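Local coordinates for fuculose-1-phosphate aldolase (PDB 2FK5), which is an aldolase of the class II aldolase and adducin family, built around a mixed beta-sheet flanked by helices, at residues F37-Q45 with P64-V72. Residues are numbered along the deposited sequence; the frame is centred on the assembly and turned at random.
Sequences FLITKSGVQ and PEGASVESV. With SO4 (sulfate ion), chain C.
Sulfate oxygen O2 is gripped from both 37-45 and 64-72: Ser42 OG donates to O2 over 3.0 Å. Val69 N donates to O2 over 2.9 Å in an almost straight bond (178°). Ser68 OG donates to sulfate O1 at 2.8 Å, and Gly43 N reaches O3. Lys46 NZ and Asn28 ND2 add further hydrogen bonds; together the loops of 37-45 and 64-72, Lys46 and Asn28 of strand 28-32 surround the anion. The ion probably comes from the crystallisation liquor. Ser68 OG also accepts from Glu70 N, 3.1 Å away, closing an ST turn, consistent with a hydroxyl turned to give its own proton to sulfate O1. With OG anti to the backbone N (chi1 -171°), Ser42 meets Val69 CG2 as well as the ion.

Next to the sulfate site the backbones join at a single beta bridge, Lys41 with Ala67. Ser42 N donates to Gly66 O over 2.8 Å, and Ser68 N makes a weak bond to Thr40 O. Lys41 runs its extended chain away from 64-72, and its NZ hydrogen-bonds to Glu52 O. Further along, Ile39 CD1 packs against Ser68 CB at 3.7 Å and against Ser71 OG. That hydroxyl is held by Ser68 O, which also accepts from Ser71 N.

The contact ties the end of strand 36-40, which lies between strands 28-32 and 54-58, to the start of helix 71-80. Phe37 and Ile39 touch His74 of that helix.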
ATOM      1  N   PHE A  37      21.401  22.566  -4.523  1.00 24.92           N
ATOM      2  CA  PHE A  37      20.591  21.350  -4.607  1.00 27.27           C
ATOM      3  C   PHE A  37      19.677  21.151  -3.389  1.00 23.99           C
ATOM      4  O   PHE A  37      19.971  21.608  -2.280  1.00 26.59           O
ATOM      5  CB  PHE A  37      21.477  20.102  -4.847  1.00 21.09           C
ATOM      6  CG  PHE A  37      22.385  19.754  -3.709  1.00 23.54           C
ATOM      7  CD1 PHE A  37      21.972  18.880  -2.710  1.00 22.96           C
ATOM      8  CD2 PHE A  37      23.678  20.279  -3.647  1.00 24.13           C
ATOM      9  CE1 PHE A  37      22.821  18.527  -1.669  1.00 26.55           C
ATOM     10  CE2 PHE A  37      24.538  19.931  -2.606  1.00 24.43           C
ATOM     11  CZ  PHE A  37      24.114  19.054  -1.618  1.00 28.80           C
ATOM     12  N   LEU A  38      18.556  20.476  -3.626  1.00 23.58           N
ATOM     13  CA  LEU A  38      17.557  20.187  -2.607  1.00 21.88           C
ATOM     14  C   LEU A  38      17.730  18.713  -2.260  1.00 22.32           C
ATOM     15  O   LEU A  38      17.677  17.874  -3.139  1.00 23.81           O
ATOM     16  CB  LEU A  38      16.160  20.430  -3.196  1.00 21.87           C
ATOM     17  CG  LEU A  38      14.949  20.322  -2.265  1.00 34.94           C
ATOM     18  CD1 LEU A  38      15.066  21.358  -1.167  1.00 32.19           C
ATOM     19  CD2 LEU A  38      13.651  20.529  -3.063  1.00 27.25           C
ATOM     20  N   ILE A  39      17.922  18.406  -0.987  1.00 21.81           N
ATOM     21  CA  ILE A  39      18.144  17.030  -0.579  1.00 25.26           C
ATOM     22  C   ILE A  39      17.378  16.681   0.688  1.00 28.33           C
ATOM     23  O   ILE A  39      17.000  17.561   1.463  1.00 28.15           O
ATOM     24  CB  ILE A  39      19.667  16.798  -0.356  1.00 24.83           C
ATOM     25  CG1 ILE A  39      19.976  15.321  -0.110  1.00 26.45           C
ATOM     26  CG2 ILE A  39      20.145  17.630   0.825  1.00 26.68           C
ATOM     27  CD1 ILE A  39      21.475  15.026  -0.154  1.00 27.90           C
ATOM     28  N   THR A  40      17.147  15.383   0.883  1.00 28.33           N
ATOM     29  CA  THR A  40      16.461  14.878   2.058  1.00 26.53           C
ATOM     30  C   THR A  40      17.327  15.083   3.300  1.00 31.24           C
ATOM     31  O   THR A  40      18.559  14.983   3.239  1.00 28.17           O
ATOM     32  CB  THR A  40      16.161  13.364   1.920  1.00 27.99           C
ATOM     33  OG1 THR A  40      17.366  12.673   1.567  1.00 28.43           O
ATOM     34  CG2 THR A  40      15.102  13.122   0.845  1.00 23.25           C
ATOM     35  N   LYS A  41      16.686  15.373   4.428  1.00 25.70           N
ATOM     36  CA  LYS A  41      17.417  15.582   5.675  1.00 29.95           C
ATOM     37  C   LYS A  41      17.925  14.270   6.255  1.00 32.75           C
ATOM     38  O   LYS A  41      17.492  13.190   5.864  1.00 34.67           O
ATOM     39  CB  LYS A  41      16.533  16.269   6.717  1.00 31.13           C
ATOM     40  CG  LYS A  41      16.186  17.710   6.406  1.00 32.27           C
ATOM     41  CD  LYS A  41      15.339  18.303   7.527  1.00 38.61           C
ATOM     42  CE  LYS A  41      14.954  19.736   7.221  1.00 38.89           C
ATOM     43  NZ  LYS A  41      14.068  20.294   8.277  1.00 42.86           N
ATOM     44  N   SER A  42      18.844  14.377   7.207  1.00 33.53           N
ATOM     45  CA  SER A  42      19.414  13.207   7.850  1.00 38.80           C
ATOM     46  C   SER A  42      18.398  12.555   8.783  1.00 39.14           C
ATOM     47  O   SER A  42      17.582  13.240   9.399  1.00 38.56           O
ATOM     48  CB  SER A  42      20.658  13.612   8.647  1.00 42.07           C
ATOM     49  OG  SER A  42      21.360  12.473   9.112  1.00 54.33           O
ATOM     50  N   GLY A  43      18.439  11.229   8.859  1.00 42.47           N
ATOM     51  CA  GLY A  43      17.563  10.485   9.750  1.00 42.60           C
ATOM     52  C   GLY A  43      16.056  10.491   9.558  1.00 42.92           C
ATOM     53  O   GLY A  43      15.330  10.059  10.452  1.00 48.93           O
ATOM     54  N   VAL A  44      15.567  10.970   8.420  1.00 38.20           N
ATOM     55  CA  VAL A  44      14.129  10.973   8.191  1.00 40.85           C
ATOM     56  C   VAL A  44      13.719   9.670   7.504  1.00 38.15           C
ATOM     57  O   VAL A  44      14.550   8.987   6.902  1.00 41.01           O
ATOM     58  CB  VAL A  44      13.684  12.172   7.308  1.00 42.67           C
ATOM     59  CG1 VAL A  44      14.061  13.488   7.981  1.00 44.89           C
ATOM     60  CG2 VAL A  44      14.316  12.073   5.925  1.00 36.11           C
ATOM     61  N   GLN A  45      12.442   9.321   7.623  1.00 40.19           N
ATOM     62  CA  GLN A  45      11.903   8.119   6.993  1.00 41.00           C
ATOM     63  C   GLN A  45      11.558   8.540   5.564  1.00 30.46           C
ATOM     64  O   GLN A  45      10.551   9.207   5.332  1.00 33.66           O
ATOM     65  CG  GLN A  45      10.807   7.394   9.217  1.00 45.86           C
ATOM     66  CD  GLN A  45      11.677   6.182   9.519  1.00 56.16           C
ATOM     67  OE1 GLN A  45      11.371   5.062   9.105  1.00 47.57           O
ATOM     68  NE2 GLN A  45      12.767   6.402  10.248  1.00 55.23           N
ATOM     69  N   PRO A  64      24.377  23.046   5.446  1.00 36.76           N
ATOM     70  CA  PRO A  64      23.415  23.254   6.530  1.00 40.34           C
ATOM     71  C   PRO A  64      23.334  22.069   7.482  1.00 46.62           C
ATOM     72  O   PRO A  64      23.458  20.917   7.067  1.00 37.29           O
ATOM     73  CB  PRO A  64      22.106  23.476   5.782  1.00 47.58           C
ATOM     74  CG  PRO A  64      22.556  24.164   4.540  1.00 44.98           C
ATOM     75  CD  PRO A  64      23.758  23.342   4.142  1.00 38.06           C
ATOM     76  N   GLU A  65      23.136  22.350   8.763  1.00 42.99           N
ATOM     77  CA  GLU A  65      23.024  21.275   9.734  1.00 40.53           C
ATOM     78  C   GLU A  65      21.694  20.579   9.462  1.00 37.74           C
ATOM     79  O   GLU A  65      20.718  21.223   9.066  1.00 42.08           O
ATOM     80  N   GLY A  66      21.665  19.268   9.656  1.00 38.05           N
ATOM     81  CA  GLY A  66      20.442  18.522   9.427  1.00 36.49           C
ATOM     82  C   GLY A  66      20.374  17.904   8.046  1.00 36.61           C
ATOM     83  O   GLY A  66      19.525  17.054   7.788  1.00 36.15           O
ATOM     84  N   ALA A  67      21.263  18.318   7.152  1.00 30.95           N
ATOM     85  CA  ALA A  67      21.254  17.770   5.797  1.00 34.35           C
ATOM     86  C   ALA A  67      21.763  16.333   5.794  1.00 33.19           C
ATOM     87  O   ALA A  67      22.521  15.938   6.679  1.00 35.68           O
ATOM     88  CB  ALA A  67      22.106  18.629   4.878  1.00 32.06           C
ATOM     89  N   SER A  68      21.334  15.558   4.799  1.00 31.84           N
ATOM     90  CA  SER A  68      21.753  14.165   4.659  1.00 31.37           C
ATOM     91  C   SER A  68      23.251  14.041   4.901  1.00 36.94           C
ATOM     92  O   SER A  68      24.022  14.893   4.476  1.00 33.81           O
ATOM     93  CB  SER A  68      21.434  13.658   3.252  1.00 31.36           C
ATOM     94  OG  SER A  68      22.181  12.487   2.967  1.00 31.30           O
ATOM     95  N   VAL A  69      23.660  12.971   5.573  1.00 34.99           N
ATOM     96  CA  VAL A  69      25.071  12.747   5.860  1.00 41.54           C
ATOM     97  C   VAL A  69      25.886  12.563   4.574  1.00 40.35           C
ATOM     98  O   VAL A  69      27.105  12.706   4.586  1.00 34.04           O
ATOM     99  CB  VAL A  69      25.253  11.506   6.766  1.00 44.14           C
ATOM    100  CG1 VAL A  69      26.716  11.297   7.080  1.00 54.57           C
ATOM    101  CG2 VAL A  69      24.467  11.691   8.056  1.00 51.52           C
ATOM    102  N   GLU A  70      25.205  12.255   3.471  1.00 34.28           N
ATOM    103  CA  GLU A  70      25.869  12.056   2.183  1.00 30.55           C
ATOM    104  C   GLU A  70      25.867  13.326   1.342  1.00 27.73           C
ATOM    105  O   GLU A  70      26.232  13.301   0.170  1.00 27.56           O
ATOM    106  CB  GLU A  70      25.168  10.945   1.391  1.00 38.71           C
ATOM    107  CG  GLU A  70      25.047   9.632   2.136  1.00 48.40           C
ATOM    108  CD  GLU A  70      26.388   8.988   2.389  1.00 54.32           C
ATOM    109  OE1 GLU A  70      27.383   9.730   2.518  1.00 51.91           O
ATOM    110  OE2 GLU A  70      26.445   7.743   2.470  1.00 57.54           O
ATOM    111  N   SER A  71      25.456  14.440   1.934  1.00 27.10           N
ATOM    112  CA  SER A  71      25.392  15.684   1.187  1.00 29.25           C
ATOM    113  C   SER A  71      26.714  16.048   0.528  1.00 25.06           C
ATOM    114  O   SER A  71      26.717  16.640  -0.542  1.00 26.63           O
ATOM    115  CB  SER A  71      24.918  16.825   2.087  1.00 28.81           C
ATOM    116  OG  SER A  71      23.555  16.652   2.427  1.00 32.10           O
ATOM    117  N   VAL A  72      27.832  15.680   1.147  1.00 28.86           N
ATOM    118  CA  VAL A  72      29.143  15.990   0.574  1.00 31.89           C
ATOM    119  C   VAL A  72      29.292  15.314  -0.781  1.00 30.09           C
ATOM    120  O   VAL A  72      29.876  15.867  -1.711  1.00 23.35           O
ATOM    121  CB  VAL A  72      30.309  15.482   1.458  1.00 34.09           C
ATOM    122  CG1 VAL A  72      31.482  16.445   1.360  1.00 39.42           C
TER
HETATM  123  S   SO4 C1001      20.869  10.047   5.769  1.00 40.67           S
HETATM  124  O1  SO4 C1001      20.683  10.618   4.366  1.00 39.01           O
HETATM  125  O2  SO4 C1001      21.726  11.043   6.546  1.00 41.89           O
HETATM  126  O3  SO4 C1001      19.599  10.024   6.393  1.00 43.55           O
HETATM  127  O4  SO4 C1001      21.695   8.906   5.588  1.00 46.78           O